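Local coordinates for protein galectin (Danio rerio, PDB 6E20) that binds beta-galactoside sugars of glycans as a galectin-1-like lectin, with a probable part in innate immunity through recognition of a viral envelope glycoprotein, at residues B[25-30]-B[47-52]; B[76-81]-B[98-103]. All blocks are in the same frame, centred on the assembly; numbering follows the deposited sequence.

Interaction 1 of 2, residues B[25-30]-B[47-52]; sequences PDSTNF and PRFDAH. With GAL (beta-D-galactopyranose), chain D; NDG (2-acetamido-2-deoxy-alpha-D-glucopyranose), chain C.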
loop_
_atom_site.group_PDB
_atom_site.type_symbol
_atom_site.label_atom_id
_atom_site.label_comp_id
_atom_site.label_asym_id
_atom_site.label_seq_id
_atom_site.Cartn_x
_atom_site.Cartn_y
_atom_site.Cartn_z
ATOM N N PRO B 25 17.352 4.143 -10.615
ATOM C CA PRO B 25 18.687 4.692 -10.861
ATOM C C PRO B 25 18.724 5.761 -11.963
ATOM O O PRO B 25 19.551 6.619 -11.903
ATOM C CB PRO B 25 19.536 3.467 -11.257
ATOM C CG PRO B 25 18.798 2.286 -10.655
ATOM C CD PRO B 25 17.328 2.673 -10.646
ATOM N N ASP B 26 17.826 5.665 -12.948
ATOM C CA ASP B 26 17.778 6.568 -14.122
ATOM C C ASP B 26 16.569 7.495 -14.011
ATOM O O ASP B 26 16.191 8.092 -15.031
ATOM C CB ASP B 26 17.729 5.760 -15.431
ATOM C CG ASP B 26 16.434 4.991 -15.665
ATOM O OD1 ASP B 26 15.674 4.744 -14.692
ATOM O OD2 ASP B 26 16.206 4.642 -16.819
ATOM N N SER B 27 16.024 7.685 -12.812
ATOM C CA SER B 27 14.826 8.543 -12.607
ATOM C C SER B 27 15.068 9.977 -13.101
ATOM O O SER B 27 16.108 10.567 -12.771
ATOM C CB SER B 27 14.387 8.507 -11.166
ATOM O OG SER B 27 13.185 9.245 -10.984
ATOM N N THR B 28 14.136 10.521 -13.894
ATOM C CA THR B 28 14.111 11.950 -14.282
ATOM C C THR B 28 13.171 12.664 -13.321
ATOM O O THR B 28 13.337 13.858 -13.097
ATOM C CB THR B 28 13.686 12.165 -15.747
ATOM O OG1 THR B 28 12.307 11.811 -15.892
ATOM C CG2 THR B 28 14.534 11.375 -16.716
ATOM N N ASN B 29 12.177 11.946 -12.828
ATOM C CA ASN B 29 11.116 12.506 -11.965
ATOM C C ASN B 29 10.207 11.364 -11.508
ATOM O O ASN B 29 10.263 10.240 -12.119
ATOM C CB ASN B 29 10.340 13.613 -12.695
ATOM C CG ASN B 29 9.311 13.106 -13.678
ATOM O OD1 ASN B 29 9.659 12.448 -14.671
ATOM N ND2 ASN B 29 8.044 13.361 -13.375
ATOM N N PHE B 30 9.346 11.652 -10.531
ATOM C CA PHE B 30 8.288 10.718 -10.071
ATOM C C PHE B 30 7.213 11.533 -9.391
ATOM O O PHE B 30 7.492 12.696 -9.093
ATOM C CB PHE B 30 8.837 9.615 -9.158
ATOM C CG PHE B 30 9.401 10.061 -7.835
ATOM C CD1 PHE B 30 10.748 10.365 -7.697
ATOM C CD2 PHE B 30 8.596 10.133 -6.701
ATOM C CE1 PHE B 30 11.272 10.755 -6.470
ATOM C CE2 PHE B 30 9.111 10.538 -5.475
ATOM C CZ PHE B 30 10.455 10.824 -5.356
ATOM N N PRO B 47 8.606 15.405 -7.378
ATOM C CA PRO B 47 10.057 15.594 -7.375
ATOM C C PRO B 47 10.631 15.356 -8.784
ATOM O O PRO B 47 10.404 14.304 -9.353
ATOM C CB PRO B 47 10.546 14.582 -6.338
ATOM C CG PRO B 47 9.344 14.384 -5.422
ATOM C CD PRO B 47 8.174 14.401 -6.387
ATOM N N ARG B 48 11.297 16.378 -9.326
ATOM C CA ARG B 48 11.931 16.388 -10.667
ATOM C C ARG B 48 13.456 16.458 -10.517
ATOM O O ARG B 48 13.978 17.532 -10.136
ATOM C CB ARG B 48 11.347 17.559 -11.464
ATOM C CG ARG B 48 9.845 17.436 -11.719
ATOM C CD ARG B 48 9.308 18.662 -12.445
ATOM N NE ARG B 48 7.869 18.580 -12.685
ATOM C CZ ARG B 48 7.165 19.474 -13.372
ATOM N NH1 ARG B 48 7.744 20.539 -13.895
ATOM N NH2 ARG B 48 5.877 19.302 -13.548
ATOM N N PHE B 49 14.153 15.364 -10.841
ATOM C CA PHE B 49 15.627 15.359 -10.995
ATOM C C PHE B 49 15.947 16.272 -12.175
ATOM O O PHE B 49 16.749 17.237 -12.039
ATOM C CB PHE B 49 16.162 13.938 -11.214
ATOM C CG PHE B 49 15.961 13.050 -10.016
ATOM C CD1 PHE B 49 16.790 13.182 -8.910
ATOM C CD2 PHE B 49 14.888 12.169 -9.952
ATOM C CE1 PHE B 49 16.577 12.418 -7.773
ATOM C CE2 PHE B 49 14.693 11.383 -8.831
ATOM C CZ PHE B 49 15.527 11.525 -7.729
ATOM N N ASP B 50 15.265 16.009 -13.286
ATOM C CA ASP B 50 15.422 16.776 -14.542
ATOM C C ASP B 50 14.285 16.398 -15.493
ATOM O O ASP B 50 14.418 15.361 -16.214
ATOM C CB ASP B 50 16.799 16.499 -15.142
ATOM C CG ASP B 50 17.294 17.561 -16.106
ATOM O OD1 ASP B 50 16.496 18.400 -16.508
ATOM O OD2 ASP B 50 18.495 17.546 -16.422
ATOM N N ALA B 51 13.202 17.183 -15.495
ATOM C CA ALA B 51 11.997 16.928 -16.320
ATOM C C ALA B 51 11.162 18.216 -16.399
ATOM O O ALA B 51 11.249 18.995 -15.386
ATOM C CB ALA B 51 11.245 15.763 -15.720
ATOM N N HIS B 52 10.458 18.488 -17.525
ATOM C CA HIS B 52 9.504 19.637 -17.699
ATOM C C HIS B 52 10.294 20.956 -17.600
ATOM O O HIS B 52 9.671 22.002 -17.300
ATOM C CB HIS B 52 8.336 19.451 -16.703
ATOM C CG HIS B 52 7.784 18.073 -16.797
ATOM N ND1 HIS B 52 7.312 17.533 -17.979
ATOM C CD2 HIS B 52 7.699 17.095 -15.864
ATOM C CE1 HIS B 52 6.921 16.283 -17.757
ATOM N NE2 HIS B 52 7.145 15.990 -16.466
HETATM C C1 GAL D . 3.225 19.558 -16.002
HETATM C C2 GAL D . 3.612 18.107 -16.144
HETATM C C3 GAL D . 2.580 17.225 -15.449
HETATM C C4 GAL D . 2.400 17.689 -14.002
HETATM C C5 GAL D . 2.024 19.186 -14.001
HETATM C C6 GAL D . 1.877 19.796 -12.585
HETATM O O2 GAL D . 3.639 17.831 -17.546
HETATM O O3 GAL D . 3.004 15.884 -15.478
HETATM O O4 GAL D . 3.650 17.443 -13.357
HETATM O O5 GAL D . 3.041 19.933 -14.666
HETATM O O6 GAL D . 1.733 21.227 -12.647
HETATM C C1 NDG C . 4.774 24.290 -17.749
HETATM C C2 NDG C . 5.373 23.797 -16.386
HETATM C C3 NDG C . 5.394 22.312 -16.238
HETATM C C4 NDG C . 4.082 21.692 -16.690
HETATM C C5 NDG C . 3.847 22.077 -18.152
HETATM C C6 NDG C . 2.612 21.388 -18.766
HETATM C C7 NDG C . 6.896 25.389 -15.709
HETATM C C8 NDG C . 7.753 26.421 -15.017
HETATM O O5 NDG C . 3.687 23.497 -18.241
HETATM O O3 NDG C . 5.676 22.142 -14.852
HETATM O O4 NDG C . 4.290 20.294 -16.584
HETATM O O6 NDG C . 1.466 21.662 -17.940
HETATM O O7 NDG C . 5.961 25.547 -16.241
HETATM N N2 NDG C . 6.767 24.123 -15.962
HETATM O O1 NDG C . 5.777 24.379 -18.742
#

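Interaction 2 of 2, residues B[76-81]-B[98-103]; sequences NFPFIQ and VTLPDG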
loop_
_atom_site.group_PDB
_atom_site.type_symbol
_atom_site.label_atom_id
_atom_site.label_comp_id
_atom_site.label_asym_id
_atom_site.label_seq_id
_atom_site.Cartn_x
_atom_site.Cartn_y
_atom_site.Cartn_z
ATOM N N ASN B 76 14.052 22.847 -2.321
ATOM C CA ASN B 76 14.508 21.818 -1.351
ATOM C C ASN B 76 14.340 20.426 -1.980
ATOM O O ASN B 76 13.219 20.081 -2.329
ATOM C CB ASN B 76 13.731 21.969 -0.048
ATOM C CG ASN B 76 14.129 20.952 0.992
ATOM O OD1 ASN B 76 15.196 20.345 0.902
ATOM N ND2 ASN B 76 13.278 20.776 1.988
ATOM N N PHE B 77 15.421 19.678 -2.179
ATOM C CA PHE B 77 15.427 18.435 -2.994
ATOM C C PHE B 77 16.340 17.387 -2.377
ATOM O O PHE B 77 17.412 17.121 -2.908
ATOM C CB PHE B 77 15.869 18.701 -4.433
ATOM C CG PHE B 77 15.428 17.655 -5.424
ATOM C CD1 PHE B 77 14.128 17.649 -5.928
ATOM C CD2 PHE B 77 16.327 16.714 -5.915
ATOM C CE1 PHE B 77 13.735 16.690 -6.855
ATOM C CE2 PHE B 77 15.925 15.756 -6.833
ATOM C CZ PHE B 77 14.634 15.750 -7.310
ATOM N N PRO B 78 15.921 16.713 -1.287
ATOM C CA PRO B 78 16.744 15.685 -0.661
ATOM C C PRO B 78 16.381 14.304 -1.216
ATOM O O PRO B 78 16.129 13.414 -0.422
ATOM C CB PRO B 78 16.342 15.830 0.816
ATOM C CG PRO B 78 14.851 16.120 0.721
ATOM C CD PRO B 78 14.666 16.929 -0.551
ATOM N N PHE B 79 16.271 14.176 -2.539
ATOM C CA PHE B 79 16.118 12.869 -3.221
ATOM C C PHE B 79 17.367 12.596 -4.037
ATOM O O PHE B 79 17.963 13.542 -4.578
ATOM C CB PHE B 79 14.887 12.822 -4.125
ATOM C CG PHE B 79 13.631 13.157 -3.368
ATOM C CD1 PHE B 79 13.043 12.215 -2.537
ATOM C CD2 PHE B 79 13.056 14.417 -3.465
ATOM C CE1 PHE B 79 11.889 12.517 -1.827
ATOM C CE2 PHE B 79 11.908 14.719 -2.746
ATOM C CZ PHE B 79 11.337 13.770 -1.923
ATOM N N ILE B 80 17.704 11.315 -4.166
ATOM C CA ILE B 80 18.833 10.868 -5.017
ATOM C C ILE B 80 18.415 9.608 -5.737
ATOM O O ILE B 80 17.833 8.711 -5.074
ATOM C CB ILE B 80 20.108 10.610 -4.195
ATOM C CG1 ILE B 80 20.559 11.843 -3.405
ATOM C CG2 ILE B 80 21.209 10.102 -5.102
ATOM C CD1 ILE B 80 21.375 11.505 -2.181
ATOM N N GLN B 81 18.797 9.526 -7.016
ATOM C CA GLN B 81 18.631 8.308 -7.852
ATOM C C GLN B 81 19.177 7.120 -7.042
ATOM O O GLN B 81 20.308 7.225 -6.470
ATOM C CB GLN B 81 19.304 8.463 -9.223
ATOM C CG GLN B 81 18.683 9.519 -10.146
ATOM C CD GLN B 81 19.257 10.919 -10.032
ATOM O OE1 GLN B 81 19.678 11.373 -8.960
ATOM N NE2 GLN B 81 19.271 11.640 -11.147
ATOM N N VAL B 98 3.752 18.058 3.964
ATOM C CA VAL B 98 4.746 17.036 3.555
ATOM C C VAL B 98 6.005 17.248 4.377
ATOM O O VAL B 98 6.582 18.340 4.288
ATOM C CB VAL B 98 5.061 17.123 2.057
ATOM C CG1 VAL B 98 6.012 16.018 1.626
ATOM C CG2 VAL B 98 3.784 17.119 1.247
ATOM N N THR B 99 6.413 16.227 5.111
ATOM C CA THR B 99 7.739 16.175 5.766
ATOM C C THR B 99 8.648 15.342 4.856
ATOM O O THR B 99 8.340 14.165 4.576
ATOM C CB THR B 99 7.626 15.705 7.223
ATOM O OG1 THR B 99 6.582 16.473 7.845
ATOM C CG2 THR B 99 8.932 15.829 7.972
ATOM N N LEU B 100 9.719 15.971 4.399
ATOM C CA LEU B 100 10.723 15.371 3.502
ATOM C C LEU B 100 11.747 14.628 4.344
ATOM O O LEU B 100 11.808 14.852 5.550
ATOM C CB LEU B 100 11.354 16.516 2.723
ATOM C CG LEU B 100 10.399 17.175 1.743
ATOM C CD1 LEU B 100 11.113 18.265 0.972
ATOM C CD2 LEU B 100 9.808 16.134 0.808
ATOM N N PRO B 101 12.580 13.758 3.711
ATOM C CA PRO B 101 13.590 12.970 4.418
ATOM C C PRO B 101 14.439 13.818 5.373
ATOM O O PRO B 101 14.621 13.416 6.491
ATOM C CB PRO B 101 14.497 12.396 3.321
ATOM C CG PRO B 101 13.656 12.423 2.064
ATOM C CD PRO B 101 12.599 13.497 2.264
ATOM N N ASP B 102 14.908 14.980 4.917
ATOM C CA ASP B 102 15.831 15.838 5.700
ATOM C C ASP B 102 15.048 16.666 6.734
ATOM O O ASP B 102 15.587 17.680 7.178
ATOM C CB ASP B 102 16.658 16.719 4.759
ATOM C CG ASP B 102 15.825 17.748 4.017
ATOM O OD1 ASP B 102 14.601 17.759 4.242
ATOM O OD2 ASP B 102 16.399 18.498 3.190
ATOM N N GLY B 103 13.818 16.283 7.085
ATOM C CA GLY B 103 13.031 16.947 8.148
ATOM C C GLY B 103 12.409 18.264 7.691
ATOM O O GLY B 103 11.579 18.817 8.435
#

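Interaction 1 of 2, residues B[25-30]-B[47-52]
Phe30 and Pro47 meet because CG of Phe30 lies between its backbone N and carbonyl carbon (chi1 65°), which turns its CZ toward CG of Pro47, 3.7 Å away. The proline lies over one face of the ring, an off-centre CH-pi contact. Phe49 has CG anti to its carbonyl carbon (chi1 -66°), and its CE2 comes 4.2 Å from CE1 of Phe30, near the plane of that ring. Ser27 OG sits 3.4 Å from the same CE2 and is hydrogen-bonded to the backbone O of Glu125. The backbones hold the two loops together. Phe30 N donates to Pro47 O at 3.1 Å, and Asp50 N donates to Thr28 O at 2.9 Å. The loop after strand 40-47 brings Arg48 and His52 into the glycan site of the galectin fold. The Arg48 chain is extended. Its NH2 hydrogen-bonds O4 of the galactose (2.9 Å), and both NH1 (2.8 Å) and NH2 donate to O3 of the N-acetylglucosamine. His52 CD2 lies over the centre of one guanidinium face. NE of Arg48 is hydrogen-bonded to Asn46 OD1, and NH1 forms a salt bridge with Asp54, which holds the group from the protein side.

Interaction 2 of 2, residues B[76-81]-B[98-103]
Pro78 lies against the turn 100-103 and touches three of its residues. Its CG is 3.8 Å from CD of Pro101 and 4.0 Å from CB of Leu100. Its CB faces the Asp102 carboxylate, with OD2 3.6 Å away. The Pro78 ring crosses each of these side chains at about a right angle. On the buried side of the contact, Leu100 uses its two methyl branches separately. CD2 meets CZ of Phe79 at 3.9 Å, while CD1 lies against the side-chain amide of Asn76. That amide and the Asp102 carboxylate come from opposite directions, with their planes only 21° apart.

The next shell sets these groups in place. A type I turn from Leu100 to Gly103, closed by a 2.9 Å bond from Gly103 N to Leu100 O, presents Leu100, Pro101 and Asp102 toward the other loop. With chi1 of Asp102 at 67°, OD2 is left beside CB of Pro78 while OD1 is hydrogen-bonded to Ser104 OG. On the other side, Pro78 is the centre of an inverse gamma turn, which bends the chain between Phe77 and Phe79. Phe77 turns away from the turn 100-103 and meets Phe49 edge-to-face. Phe79 makes an edge-to-face pair with Phe85 and also packs on Pro47 and Ile58. Leu100 rests on Met45 and Ile58. Leu100 and Phe79 thus reach the interior of the beta-sandwich, while Pro101 and Asp102 are at the surface, in the turn that follows strand 95-99.

Asn76 and Asp102 bring the polar groups. Loop and turn are joined chiefly by van der Waals packing of Pro78, Phe79, Leu100 and Pro101, so the contact relies mainly on fit of shape.

In the fold
Interaction 1 closes before interaction 2 opens along the chain, and their centres are about 14 Å apart. Both lie at the same end of the galectin beta-sandwich. Interaction 1 joins the loops that precede strand 30-34 and follow strand 40-47, in the sheet that carries the sugar site. Interaction 2 ties the loop from strand 72-74 to strand 85-91 to the turn between strands 95-99 and 105-109 of the other sheet. The two meet directly: Arg48 O lies 3.4 Å from CE1 of Phe77. Phe49, Phe77, Phe79 and Pro47 pack on one another between the two contacts, so the loop carrying Arg48 and His52 is connected through 76-81 to the turn 100-103.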